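Local structure of putative cell adhesion protein (Bacteroides fragilis, 4H40) at residues G203-G208 with S235-I240; V269-K274 with Y282-T287. The protein is probably a fimbrial subunit that takes part in pilus assembly and cell adhesion. One frame throughout, in Å; residues are numbered along the deposited sequence.

Interaction 1. Residues G203-G208 with S235-I240; sequences GIEISG and SASVRI
Glu205 and Arg239 face each other in a non-hydrogen-bonded antiparallel pair, and their charged ends meet above the backbone. Glu205 OE2 lies 3.2 Å from Arg239 NH2, over one face of the guanidinium and well out of its plane, making this a salt bridge of charges with no N-H aimed at the oxygen. The carboxylate and guanidinium planes are turned 47° apart. Both side chains leave with CG anti to the backbone N, Glu205 at chi1 -173°; the arginine then bends at chi3, which folds its head back over the glutamate. A water at the guanidinium edge donates to Glu205 OE1 and weakly accepts from Arg239 NH1, whose stronger partner is the carbonyl of Glu202. Ser237 OG gives a weak bond to Glu205 OE2 at 3.5 Å. On the other face of the sheet, Ile206 CB rests against Val238 CG1 at 3.9 Å, and the CD1 ends of Ile206 and Ile240 meet at 4.0 Å. In the plane of the sheet, Ile204 pairs with Ile240, and Ile206 with Val238, through reciprocal backbone bonds; the bond from Ile240 N to Ile204 O is 2.7 Å long and nearly straight (176°). Past the regular pairing, Gly208 N still reaches Ala236 O at 2.9 Å. Phe186 and Thr255 of the facing strands touch both Ile206 and Ile240, an apolar surface turned inward. The ion pair rests on charge proximity and a bridging water, so it probably tolerates some movement of the arginine head, while the backbone bonds set the register.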
loop_
_atom_site.group_PDB
_atom_site.type_symbol
_atom_site.label_atom_id
_atom_site.label_comp_id
_atom_site.label_asym_id
_atom_site.label_seq_id
_atom_site.Cartn_x
_atom_site.Cartn_y
_atom_site.Cartn_z
ATOM N N GLY B 203 10.715 -15.626 -13.489
ATOM C CA GLY B 203 9.872 -14.444 -13.645
ATOM C C GLY B 203 9.198 -13.939 -12.381
ATOM O O GLY B 203 9.783 -13.969 -11.291
ATOM N N ILE B 204 7.948 -13.487 -12.516
ATOM C CA ILE B 204 7.143 -12.976 -11.399
ATOM C C ILE B 204 6.084 -14.016 -11.024
ATOM O O ILE B 204 5.244 -14.376 -11.853
ATOM C CB ILE B 204 6.515 -11.597 -11.760
ATOM C CG1 ILE B 204 7.612 -10.549 -11.994
ATOM C CG2 ILE B 204 5.489 -11.142 -10.685
ATOM C CD1 ILE B 204 7.189 -9.447 -12.796
ATOM N N GLU B 205 6.155 -14.511 -9.786
ATOM C CA GLU B 205 5.211 -15.488 -9.264
ATOM C C GLU B 205 4.286 -14.835 -8.215
ATOM O O GLU B 205 4.739 -14.297 -7.202
ATOM C CB GLU B 205 5.936 -16.702 -8.698
ATOM C CG GLU B 205 4.980 -17.810 -8.299
ATOM C CD GLU B 205 5.615 -19.175 -8.136
ATOM O OE1 GLU B 205 6.675 -19.273 -7.471
ATOM O OE2 GLU B 205 5.035 -20.155 -8.659
ATOM N N ILE B 206 2.993 -14.838 -8.536
ATOM C CA ILE B 206 1.897 -14.353 -7.722
ATOM C C ILE B 206 1.322 -15.609 -7.022
ATOM O O ILE B 206 1.074 -16.614 -7.673
ATOM C CB ILE B 206 0.889 -13.582 -8.612
ATOM C CG1 ILE B 206 1.617 -12.475 -9.428
ATOM C CG2 ILE B 206 -0.280 -13.010 -7.790
ATOM C CD1 ILE B 206 0.778 -11.740 -10.410
ATOM N N SER B 207 1.217 -15.571 -5.693
ATOM C CA SER B 207 0.770 -16.685 -4.850
ATOM C C SER B 207 -0.333 -16.256 -3.897
ATOM O O SER B 207 -0.375 -15.094 -3.492
ATOM C CB SER B 207 1.945 -17.223 -4.034
ATOM O OG SER B 207 2.756 -18.130 -4.765
ATOM N N GLY B 208 -1.187 -17.205 -3.530
ATOM C CA GLY B 208 -2.295 -16.988 -2.608
ATOM C C GLY B 208 -3.528 -16.427 -3.277
ATOM O O GLY B 208 -4.253 -15.619 -2.691
ATOM N N SER B 235 -1.849 -22.328 -1.841
ATOM C CA SER B 235 -1.458 -23.284 -2.881
ATOM C C SER B 235 -1.706 -22.772 -4.327
ATOM O O SER B 235 -0.981 -23.211 -5.223
ATOM C CB SER B 235 -2.176 -24.613 -2.668
ATOM O OG SER B 235 -3.585 -24.452 -2.736
ATOM N N ALA B 236 -2.703 -21.873 -4.565
ATOM C CA ALA B 236 -2.960 -21.364 -5.921
ATOM C C ALA B 236 -2.005 -20.252 -6.271
ATOM O O ALA B 236 -1.817 -19.305 -5.503
ATOM C CB ALA B 236 -4.392 -20.895 -6.074
ATOM N N SER B 237 -1.382 -20.383 -7.440
ATOM C CA SER B 237 -0.388 -19.430 -7.928
ATOM C C SER B 237 -0.401 -19.282 -9.460
ATOM O O SER B 237 -0.992 -20.102 -10.179
ATOM C CB SER B 237 1.011 -19.846 -7.456
ATOM O OG SER B 237 1.651 -20.772 -8.319
ATOM N N VAL B 238 0.284 -18.236 -9.944
ATOM C CA VAL B 238 0.452 -17.970 -11.370
ATOM C C VAL B 238 1.875 -17.370 -11.603
ATOM O O VAL B 238 2.392 -16.653 -10.747
ATOM C CB VAL B 238 -0.699 -17.128 -11.989
ATOM C CG1 VAL B 238 -0.721 -15.696 -11.478
ATOM C CG2 VAL B 238 -0.619 -17.154 -13.500
ATOM N N ARG B 239 2.518 -17.744 -12.719
ATOM C CA ARG B 239 3.838 -17.249 -13.058
ATOM C C ARG B 239 3.816 -16.396 -14.343
ATOM O O ARG B 239 3.232 -16.804 -15.351
ATOM C CB ARG B 239 4.798 -18.424 -13.212
ATOM C CG ARG B 239 6.251 -18.016 -13.340
ATOM C CD ARG B 239 7.208 -19.183 -13.501
ATOM N NE ARG B 239 7.118 -20.206 -12.446
ATOM C CZ ARG B 239 7.662 -20.114 -11.232
ATOM N NH1 ARG B 239 8.309 -19.009 -10.863
ATOM N NH2 ARG B 239 7.542 -21.110 -10.367
ATOM N N ILE B 240 4.409 -15.195 -14.285
ATOM C CA ILE B 240 4.578 -14.305 -15.445
ATOM C C ILE B 240 6.014 -14.518 -15.862
ATOM O O ILE B 240 6.904 -14.307 -15.049
ATOM C CB ILE B 240 4.251 -12.806 -15.188
ATOM C CG1 ILE B 240 2.935 -12.596 -14.373
ATOM C CG2 ILE B 240 4.225 -12.054 -16.512
ATOM C CD1 ILE B 240 2.730 -11.124 -13.864
HETATM O O HOH W 1 9.330 -18.069 -7.738
#

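Interaction 2. Residues V269-K274 with Y282-T287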
loop_
_atom_site.group_PDB
_atom_site.type_symbol
_atom_site.label_atom_id
_atom_site.label_comp_id
_atom_site.label_asym_id
_atom_site.label_seq_id
_atom_site.Cartn_x
_atom_site.Cartn_y
_atom_site.Cartn_z
ATOM N N VAL B 269 3.948 -11.703 -3.991
ATOM C CA VAL B 269 4.441 -11.425 -5.329
ATOM C C VAL B 269 5.976 -11.556 -5.277
ATOM O O VAL B 269 6.640 -10.731 -4.650
ATOM C CB VAL B 269 3.969 -10.040 -5.852
ATOM C CG1 VAL B 269 4.594 -9.723 -7.202
ATOM C CG2 VAL B 269 2.456 -9.982 -5.967
ATOM N N LEU B 270 6.525 -12.620 -5.900
ATOM C CA LEU B 270 7.971 -12.823 -5.953
ATOM C C LEU B 270 8.529 -12.425 -7.310
ATOM O O LEU B 270 8.205 -13.053 -8.306
ATOM C CB LEU B 270 8.345 -14.279 -5.684
ATOM C CG LEU B 270 8.409 -14.777 -4.282
ATOM C CD1 LEU B 270 8.804 -16.230 -4.309
ATOM C CD2 LEU B 270 9.427 -14.018 -3.481
ATOM N N LEU B 271 9.411 -11.439 -7.333
ATOM C CA LEU B 271 10.035 -10.977 -8.556
ATOM C C LEU B 271 11.429 -11.540 -8.627
ATOM O O LEU B 271 12.231 -11.276 -7.745
ATOM C CB LEU B 271 10.053 -9.440 -8.606
ATOM C CG LEU B 271 8.687 -8.750 -8.531
ATOM C CD1 LEU B 271 8.308 -8.437 -7.087
ATOM C CD2 LEU B 271 8.671 -7.502 -9.326
ATOM N N ASN B 272 11.696 -12.380 -9.637
ATOM C CA ASN B 272 12.995 -12.995 -9.897
ATOM C C ASN B 272 13.610 -12.246 -11.046
ATOM O O ASN B 272 13.155 -12.375 -12.192
ATOM C CB ASN B 272 12.835 -14.473 -10.192
ATOM C CG ASN B 272 12.131 -15.214 -9.094
ATOM O OD1 ASN B 272 12.734 -15.591 -8.108
ATOM N ND2 ASN B 272 10.839 -15.413 -9.238
ATOM N N LEU B 273 14.568 -11.358 -10.727
ATOM C CA LEU B 273 15.173 -10.484 -11.727
ATOM C C LEU B 273 16.676 -10.618 -11.751
ATOM O O LEU B 273 17.298 -10.978 -10.744
ATOM C CB LEU B 273 14.798 -9.005 -11.443
ATOM C CG LEU B 273 13.317 -8.666 -11.193
ATOM C CD1 LEU B 273 13.150 -7.276 -10.608
ATOM C CD2 LEU B 273 12.486 -8.811 -12.452
ATOM N N LYS B 274 17.263 -10.303 -12.907
ATOM C CA LYS B 274 18.701 -10.286 -13.114
ATOM C C LYS B 274 19.123 -8.831 -13.124
ATOM O O LYS B 274 18.959 -8.155 -14.131
ATOM C CB LYS B 274 19.074 -11.021 -14.412
ATOM C CG LYS B 274 20.528 -11.433 -14.503
ATOM C CD LYS B 274 20.741 -12.203 -15.782
ATOM C CE LYS B 274 22.041 -12.962 -15.771
ATOM N NZ LYS B 274 22.309 -13.572 -17.099
ATOM N N TYR B 282 12.822 -10.590 -4.863
ATOM C CA TYR B 282 12.139 -9.631 -4.011
ATOM C C TYR B 282 10.744 -10.089 -3.766
ATOM O O TYR B 282 10.072 -10.532 -4.692
ATOM C CB TYR B 282 12.091 -8.228 -4.658
ATOM C CG TYR B 282 13.433 -7.739 -5.122
ATOM C CD1 TYR B 282 14.345 -7.203 -4.224
ATOM C CD2 TYR B 282 13.807 -7.830 -6.460
ATOM C CE1 TYR B 282 15.592 -6.755 -4.643
ATOM C CE2 TYR B 282 15.059 -7.397 -6.890
ATOM C CZ TYR B 282 15.954 -6.873 -5.973
ATOM O OH TYR B 282 17.192 -6.435 -6.379
ATOM N N GLN B 283 10.274 -9.930 -2.546
ATOM C CA GLN B 283 8.922 -10.323 -2.219
ATOM C C GLN B 283 8.065 -9.150 -1.789
ATOM O O GLN B 283 8.438 -8.412 -0.867
ATOM C CB GLN B 283 8.923 -11.377 -1.109
ATOM C CG GLN B 283 7.528 -11.706 -0.625
ATOM C CD GLN B 283 7.535 -12.861 0.300
ATOM O OE1 GLN B 283 7.007 -13.920 -0.025
ATOM N NE2 GLN B 283 8.144 -12.681 1.462
HETATM N N MSE B 284 6.885 -9.025 -2.416
HETATM C CA MSE B 284 5.865 -8.070 -2.030
HETATM C C MSE B 284 4.749 -8.862 -1.322
HETATM O O MSE B 284 4.136 -9.707 -1.976
HETATM C CB MSE B 284 5.301 -7.305 -3.233
HETATM C CG MSE B 284 6.238 -6.331 -3.901
HETATM SE SE MSE B 284 5.527 -5.776 -5.698
HETATM C CE MSE B 284 3.711 -5.602 -5.258
ATOM N N LEU B 285 4.500 -8.643 0.002
ATOM C CA LEU B 285 3.377 -9.302 0.651
ATOM C C LEU B 285 2.250 -8.305 0.679
ATOM O O LEU B 285 2.435 -7.213 1.196
ATOM C CB LEU B 285 3.724 -9.833 2.032
ATOM C CG LEU B 285 4.333 -11.244 2.038
ATOM C CD1 LEU B 285 5.172 -11.456 3.283
ATOM C CD2 LEU B 285 3.263 -12.324 1.962
ATOM N N LEU B 286 1.137 -8.625 0.008
ATOM C CA LEU B 286 -0.017 -7.748 -0.159
ATOM C C LEU B 286 -1.238 -8.288 0.563
ATOM O O LEU B 286 -1.805 -9.334 0.228
ATOM C CB LEU B 286 -0.320 -7.518 -1.647
ATOM C CG LEU B 286 0.894 -7.195 -2.549
ATOM C CD1 LEU B 286 0.519 -7.246 -4.051
ATOM C CD2 LEU B 286 1.563 -5.897 -2.139
ATOM N N THR B 287 -1.617 -7.567 1.600
ATOM C CA THR B 287 -2.754 -7.916 2.431
ATOM C C THR B 287 -3.903 -6.939 2.076
ATOM O O THR B 287 -3.640 -5.868 1.518
ATOM C CB THR B 287 -2.285 -7.891 3.893
ATOM O OG1 THR B 287 -3.277 -8.445 4.772
ATOM C CG2 THR B 287 -1.852 -6.508 4.332
#
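Val269 O accepts the backbone N-H of Met284 (a selenomethionine) at 2.8 Å, while Gln283 CA brings a C-H to the same oxygen at 3.4 Å. Met284 O takes the Val269 N-H in return. Leu271 and Tyr282 form the next reciprocal pair, and Leu270 CA makes a further C-H contact with Tyr282 O. Across the inward face, Val269 CB meets Met284 CB at 4.0 Å and Val269 CG2 meets Leu286 CD1. In Met284, CG anti to the carbonyl carbon (chi1 -69°) and a nearly extended chi2 (166°) carry SE to 4.1 Å from Leu271 CD1. Leu273 and Tyr282 cross at about a right angle, with Leu273 CD1 4.2 Å from Tyr282 CE2, oblique to the ring. The tyrosine hydroxyl is satisfied by Thr310, and Leu312 and Trp314 of strand 310-321 help cover this face. On the other face, Leu270 CD2 packs on Gln283 CB at 3.6 Å. At the outer edge of strand 278-287, Gln283 O takes a weak bond from Thr320 OG1 of the second subunit. The segments lie on the arms of the antiparallel hairpin 266-275/278-287, whose second arm is the sheet's outermost strand within this chain, consistent with the beta-sandwich domains of fimbrillin-like proteins of the transthyretin clan.

How the interactions relate
Interaction 1 closes along the chain before interaction 2 opens, and their centres lie about 10 Å apart on the same side of the chain's centre. Both belong to one antiparallel sheet, ordered 237-240, 197-207, 266-275, 278-287: each contact joins an outermost strand to an inner one, and the two inner strands are neighbours. The seam between them carries probable hydrogen bonds from Leu270 N to Glu205 O (2.8 Å) and from Asn272 ND2 to Gly203 O (2.7 Å), while Ile204 packs on Val269 and Leu271. The two contacts tie both outer strands to the inner pair, so that the isoleucines of interaction 1 and the apolar residues of interaction 2 line the same inward face; the hairpin border of interaction 2 also meets the second subunit.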